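PDB 2J85: STIV B116 from Sulfolobus turreted icosahedral virus, which probably binds DNA, as a small protein of a family shared by diverse crenarchaeal viruses. Local coordinates for residues V4-A9 with G43-A48; I86-E91 with Q107-F112. One frame throughout, in Å; residues are numbered along the deposited sequence.

Interaction 1: residues V4-A9 with G43-A48; sequences VFLTNA and GTLINA
The ring of Phe5 and the side chain of Ile46 lie side by side, pointing the same way on one face of the sheet. Ile46 CD1 reaches the ring obliquely, 3.8 Å from Phe5 CE2, while its CB and CG2 run along the CD2–CE2 side. Phe5 CG stands anti to its own carbonyl carbon (chi1 -63°), as does CG1 of Ile46, and these matching torsions carry the two groups out together; Val73 of a loop packs against Phe5. A second flat group, the amide of Asn47, sits on the opposite face, where Asn47 OD1 comes 3.6 Å from Leu6 CD2. That oxygen is hydrogen-bonded to the backbone N of Ile49; its contact with the methyl of Leu6 is van der Waals. On this same face Val4 and Leu45 cross at about a right angle, with Val4 CG1 4.1 Å from Leu45 CD1, and the latter methyl also touches Leu6 CB. Helix 29-41 packs on this face, Phe32 on Leu6 and Leu36 and Leu40 on Leu45.

Between the faces runs a parallel ladder. Val4 N donates to Thr44 O and Ile46 N to Val4 O, the latter at 2.8 Å; Leu6 N then bonds to Ile46 O, and Ala48 N to Leu6 O at 2.9 Å. Past the last rung, a water accepts from Asn8 N and donates to Ala48 O, 2.6 Å away, bridging the two segments beyond the last backbone bond.

Strand 4-7 is also bonded to strand 80-86 through Phe5 and Thr7, which makes it an interior strand, with 45-47 at the margin within this chain. The chemistry thus divides by direction: backbone amides fix the register in the sheet, while mainly apolar side chains pack on both faces.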
# COMPACT_ATOMS: atom_id res chain seq x y z
N VAL A 4 -5.38 10.75 -13.55
CA VAL A 4 -6.04 10.26 -12.35
C VAL A 4 -6.29 8.75 -12.46
O VAL A 4 -7.17 8.30 -13.20
CB VAL A 4 -7.36 10.99 -12.10
CG1 VAL A 4 -7.97 10.50 -10.82
CG2 VAL A 4 -7.12 12.50 -12.07
N PHE A 5 -5.51 7.97 -11.74
CA PHE A 5 -5.66 6.53 -11.79
C PHE A 5 -6.79 6.03 -10.89
O PHE A 5 -6.86 6.39 -9.70
CB PHE A 5 -4.34 5.88 -11.41
CG PHE A 5 -3.21 6.20 -12.36
CD1 PHE A 5 -2.34 7.26 -12.10
CD2 PHE A 5 -3.03 5.44 -13.50
CE1 PHE A 5 -1.29 7.54 -12.97
CE2 PHE A 5 -1.97 5.72 -14.37
CZ PHE A 5 -1.11 6.76 -14.12
N LEU A 6 -7.67 5.21 -11.45
CA LEU A 6 -8.67 4.51 -10.67
C LEU A 6 -8.12 3.12 -10.32
O LEU A 6 -7.85 2.31 -11.20
CB LEU A 6 -9.96 4.38 -11.46
CG LEU A 6 -11.08 3.66 -10.72
CD1 LEU A 6 -11.52 4.53 -9.51
CD2 LEU A 6 -12.23 3.34 -11.66
N THR A 7 -7.97 2.85 -9.02
CA THR A 7 -7.34 1.62 -8.54
C THR A 7 -8.14 1.03 -7.39
O THR A 7 -8.85 1.75 -6.67
CB THR A 7 -5.89 1.85 -8.02
OG1 THR A 7 -5.93 2.60 -6.81
CG2 THR A 7 -5.07 2.63 -8.99
N ASN A 8 -7.99 -0.28 -7.23
CA ASN A 8 -8.55 -0.98 -6.08
C ASN A 8 -7.51 -1.25 -5.00
O ASN A 8 -7.77 -1.98 -4.06
CB ASN A 8 -9.23 -2.27 -6.52
CG ASN A 8 -8.27 -3.35 -6.94
OD1 ASN A 8 -7.06 -3.21 -6.82
ND2 ASN A 8 -8.81 -4.46 -7.44
N ALA A 9 -6.33 -0.64 -5.15
CA ALA A 9 -5.24 -0.76 -4.19
C ALA A 9 -4.35 0.48 -4.20
O ALA A 9 -4.30 1.20 -5.18
CB ALA A 9 -4.41 -2.01 -4.52
N GLY A 43 -11.63 13.49 -19.27
CA GLY A 43 -10.72 12.62 -19.98
C GLY A 43 -9.39 12.36 -19.29
O GLY A 43 -8.47 11.86 -19.92
N THR A 44 -9.27 12.69 -18.01
CA THR A 44 -8.00 12.51 -17.31
C THR A 44 -7.95 11.20 -16.53
O THR A 44 -6.86 10.75 -16.16
CB THR A 44 -7.63 13.71 -16.39
OG1 THR A 44 -8.68 13.95 -15.44
CG2 THR A 44 -7.34 14.98 -17.23
N LEU A 45 -9.10 10.56 -16.31
CA LEU A 45 -9.10 9.28 -15.64
C LEU A 45 -8.41 8.20 -16.46
O LEU A 45 -8.71 8.03 -17.63
CB LEU A 45 -10.53 8.80 -15.34
CG LEU A 45 -10.54 7.60 -14.35
CD1 LEU A 45 -10.60 8.13 -12.92
CD2 LEU A 45 -11.64 6.57 -14.61
N ILE A 46 -7.48 7.48 -15.84
CA ILE A 46 -7.00 6.22 -16.39
C ILE A 46 -7.51 5.15 -15.45
O ILE A 46 -7.22 5.17 -14.27
CB ILE A 46 -5.49 6.18 -16.45
CG1 ILE A 46 -4.97 7.30 -17.38
CG2 ILE A 46 -4.98 4.80 -16.93
CD1 ILE A 46 -3.43 7.26 -17.55
N ASN A 47 -8.30 4.23 -15.98
CA ASN A 47 -8.88 3.13 -15.23
C ASN A 47 -7.90 1.98 -15.16
O ASN A 47 -7.47 1.47 -16.19
CB ASN A 47 -10.16 2.65 -15.93
CG ASN A 47 -10.75 1.42 -15.29
OD1 ASN A 47 -10.63 1.21 -14.07
ND2 ASN A 47 -11.41 0.59 -16.10
N ALA A 48 -7.55 1.59 -13.95
CA ALA A 48 -6.58 0.51 -13.71
C ALA A 48 -7.19 -0.58 -12.82
O ALA A 48 -6.47 -1.30 -12.15
CB ALA A 48 -5.32 1.08 -13.05
O HOH W 1 -6.22 -1.34 -9.55

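Interaction 2: residues I86-E91 with Q107-F112; sequences ISQRLE and QGKISF
Lys109 reaches across to Gln88, and its side chain can be followed outward from the backbone. Lys109 CB lies 4.0 Å from the hydroxyl oxygen OG of Ser87. CG is directed anti to the carbonyl carbon, and CG and CD serve as a spacer toward the glutamine. Lys109 CE comes within 4.1 Å of Gln88 OE1, and a bend at the last torsion, chi4 -100°, brings Lys109 NZ to 2.8 Å from that same oxygen. The ammonium group donates close to the line of the amide C=O, with an angle at the oxygen of 160°, and is tilted modestly from the amide plane. Gln88 comes to meet it with an extended chain beyond CG, the two side chains crossing obliquely. The positive charge would be expected to polarise the glutamine carbonyl.

The backbone of Lys109 supplies a second grip. Lys109 O accepts two bonds from the serine: one from Ser87 N, nearly straight and 3.2 Å long, and one from Ser87 OG, also at 3.2 Å. The hydroxyl comes in much more from the flank of the carbonyl, the C=O...OG angle being 101°, so the two donors use different directions around one acceptor. The CA of Ile86 adds a CA-H...O contact to Lys109 O at 3.5 Å, and Ile86 CG2 lies nearby.

Ile86 and Ile110 form an antiparallel, non-hydrogen-bonded pair, with both side chains packing on Met104 of helix 98-106. Gly108, at positive phi, ends that helix in a Schellman motif just before strand 110-117 begins. This is the mouth of an antiparallel strand-helix-strand connection: strand 80-86 leaves the sheet, and the chain returns through helix 98-106 to enter the neighbouring strand 110-117.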
# COMPACT_ATOMS: atom_id res chain seq x y z
N ILE A 86 -11.62 -2.77 -0.94
CA ILE A 86 -12.54 -3.78 -0.42
C ILE A 86 -11.76 -4.73 0.49
O ILE A 86 -10.70 -5.21 0.11
CB ILE A 86 -13.23 -4.55 -1.57
CG1 ILE A 86 -13.83 -3.55 -2.58
CG2 ILE A 86 -14.31 -5.47 -1.03
CD1 ILE A 86 -14.17 -4.14 -3.93
N SER A 87 -12.27 -4.97 1.70
CA SER A 87 -11.71 -5.98 2.63
C SER A 87 -11.91 -7.42 2.10
O SER A 87 -10.94 -8.12 1.77
CB SER A 87 -12.31 -5.89 4.05
OG SER A 87 -13.12 -4.76 4.25
N GLN A 88 -13.17 -7.85 2.01
CA GLN A 88 -13.49 -9.19 1.53
C GLN A 88 -13.19 -9.30 0.04
O GLN A 88 -13.34 -8.32 -0.70
CB GLN A 88 -14.96 -9.54 1.81
CG GLN A 88 -16.01 -8.81 0.92
CD GLN A 88 -17.46 -9.24 1.24
OE1 GLN A 88 -17.85 -9.36 2.41
NE2 GLN A 88 -18.25 -9.50 0.20
N ARG A 89 -12.76 -10.48 -0.40
CA ARG A 89 -12.55 -10.74 -1.82
C ARG A 89 -13.90 -11.06 -2.46
O ARG A 89 -14.47 -12.11 -2.20
CB ARG A 89 -11.58 -11.90 -2.04
CG ARG A 89 -10.15 -11.64 -1.57
CD ARG A 89 -9.31 -12.92 -1.54
NE ARG A 89 -8.00 -12.72 -0.92
CZ ARG A 89 -7.07 -13.65 -0.77
NH1 ARG A 89 -7.27 -14.90 -1.20
NH2 ARG A 89 -5.91 -13.34 -0.18
N LEU A 90 -14.40 -10.13 -3.29
CA LEU A 90 -15.70 -10.27 -3.97
C LEU A 90 -15.84 -11.57 -4.79
O LEU A 90 -14.88 -12.03 -5.41
CB LEU A 90 -15.93 -9.08 -4.91
CG LEU A 90 -16.07 -7.67 -4.34
CD1 LEU A 90 -16.09 -6.66 -5.48
CD2 LEU A 90 -17.31 -7.52 -3.47
N GLU A 91 -17.06 -12.12 -4.82
CA GLU A 91 -17.38 -13.31 -5.62
C GLU A 91 -17.42 -12.97 -7.11
O GLU A 91 -18.13 -12.03 -7.51
CB GLU A 91 -18.74 -13.88 -5.21
CG GLU A 91 -18.84 -14.34 -3.76
CD GLU A 91 -19.82 -15.50 -3.59
OE1 GLU A 91 -19.53 -16.60 -4.09
OE2 GLU A 91 -20.88 -15.30 -2.95
N GLN A 107 -21.18 -1.09 6.68
CA GLN A 107 -20.46 -2.06 7.53
C GLN A 107 -18.95 -1.82 7.57
O GLN A 107 -18.24 -2.45 8.36
CB GLN A 107 -20.71 -3.49 7.05
CG GLN A 107 -22.11 -4.02 7.27
CD GLN A 107 -22.22 -5.45 6.80
OE1 GLN A 107 -21.50 -6.33 7.28
NE2 GLN A 107 -23.11 -5.70 5.84
N GLY A 108 -18.45 -0.95 6.70
CA GLY A 108 -17.02 -0.62 6.66
C GLY A 108 -16.21 -1.61 5.85
O GLY A 108 -14.99 -1.65 5.97
N LYS A 109 -16.88 -2.39 5.01
CA LYS A 109 -16.21 -3.34 4.12
C LYS A 109 -15.74 -2.69 2.81
O LYS A 109 -14.90 -3.25 2.09
CB LYS A 109 -17.13 -4.54 3.86
CG LYS A 109 -17.48 -5.34 5.11
CD LYS A 109 -18.80 -6.11 4.95
CE LYS A 109 -18.86 -7.40 5.81
NZ LYS A 109 -18.57 -8.65 5.03
N ILE A 110 -16.28 -1.51 2.48
CA ILE A 110 -15.77 -0.69 1.36
C ILE A 110 -15.35 0.69 1.86
O ILE A 110 -16.08 1.33 2.60
CB ILE A 110 -16.82 -0.45 0.25
CG1 ILE A 110 -17.57 -1.73 -0.11
CG2 ILE A 110 -16.15 0.09 -0.99
CD1 ILE A 110 -18.77 -1.47 -1.00
N SER A 111 -14.18 1.14 1.45
CA SER A 111 -13.70 2.47 1.75
C SER A 111 -13.13 3.10 0.49
O SER A 111 -12.72 2.40 -0.44
CB SER A 111 -12.60 2.43 2.82
OG SER A 111 -13.05 1.81 4.01
N PHE A 112 -13.11 4.43 0.46
CA PHE A 112 -12.63 5.16 -0.70
C PHE A 112 -11.59 6.16 -0.26
O PHE A 112 -11.68 6.70 0.84
CB PHE A 112 -13.78 5.89 -1.41
CG PHE A 112 -14.92 5.01 -1.76
CD1 PHE A 112 -16.03 4.95 -0.96
CD2 PHE A 112 -14.88 4.24 -2.91
CE1 PHE A 112 -17.09 4.13 -1.29
CE2 PHE A 112 -15.94 3.42 -3.25
CZ PHE A 112 -17.05 3.37 -2.44

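How the interactions relate
Interactions 1 and 2 belong to the same five-stranded mixed sheet, with centres 18 Å apart and nearest atoms about 5 Å apart, so they do not touch. Strand 80-86 connects them: it pairs with strand 4-7 of interaction 1 on one side and with strand 110-117 of interaction 2 on the other. One contact is parallel and partly buried; the other is antiparallel and lies at the surface. Phe32 of helix 29-41 packs on Leu6 of interaction 1; its ring also meets that of Phe112, which belongs to segment 107-112 but lies outside the contact itself. Along the chain they follow in series, interaction 1 closing before interaction 2 opens.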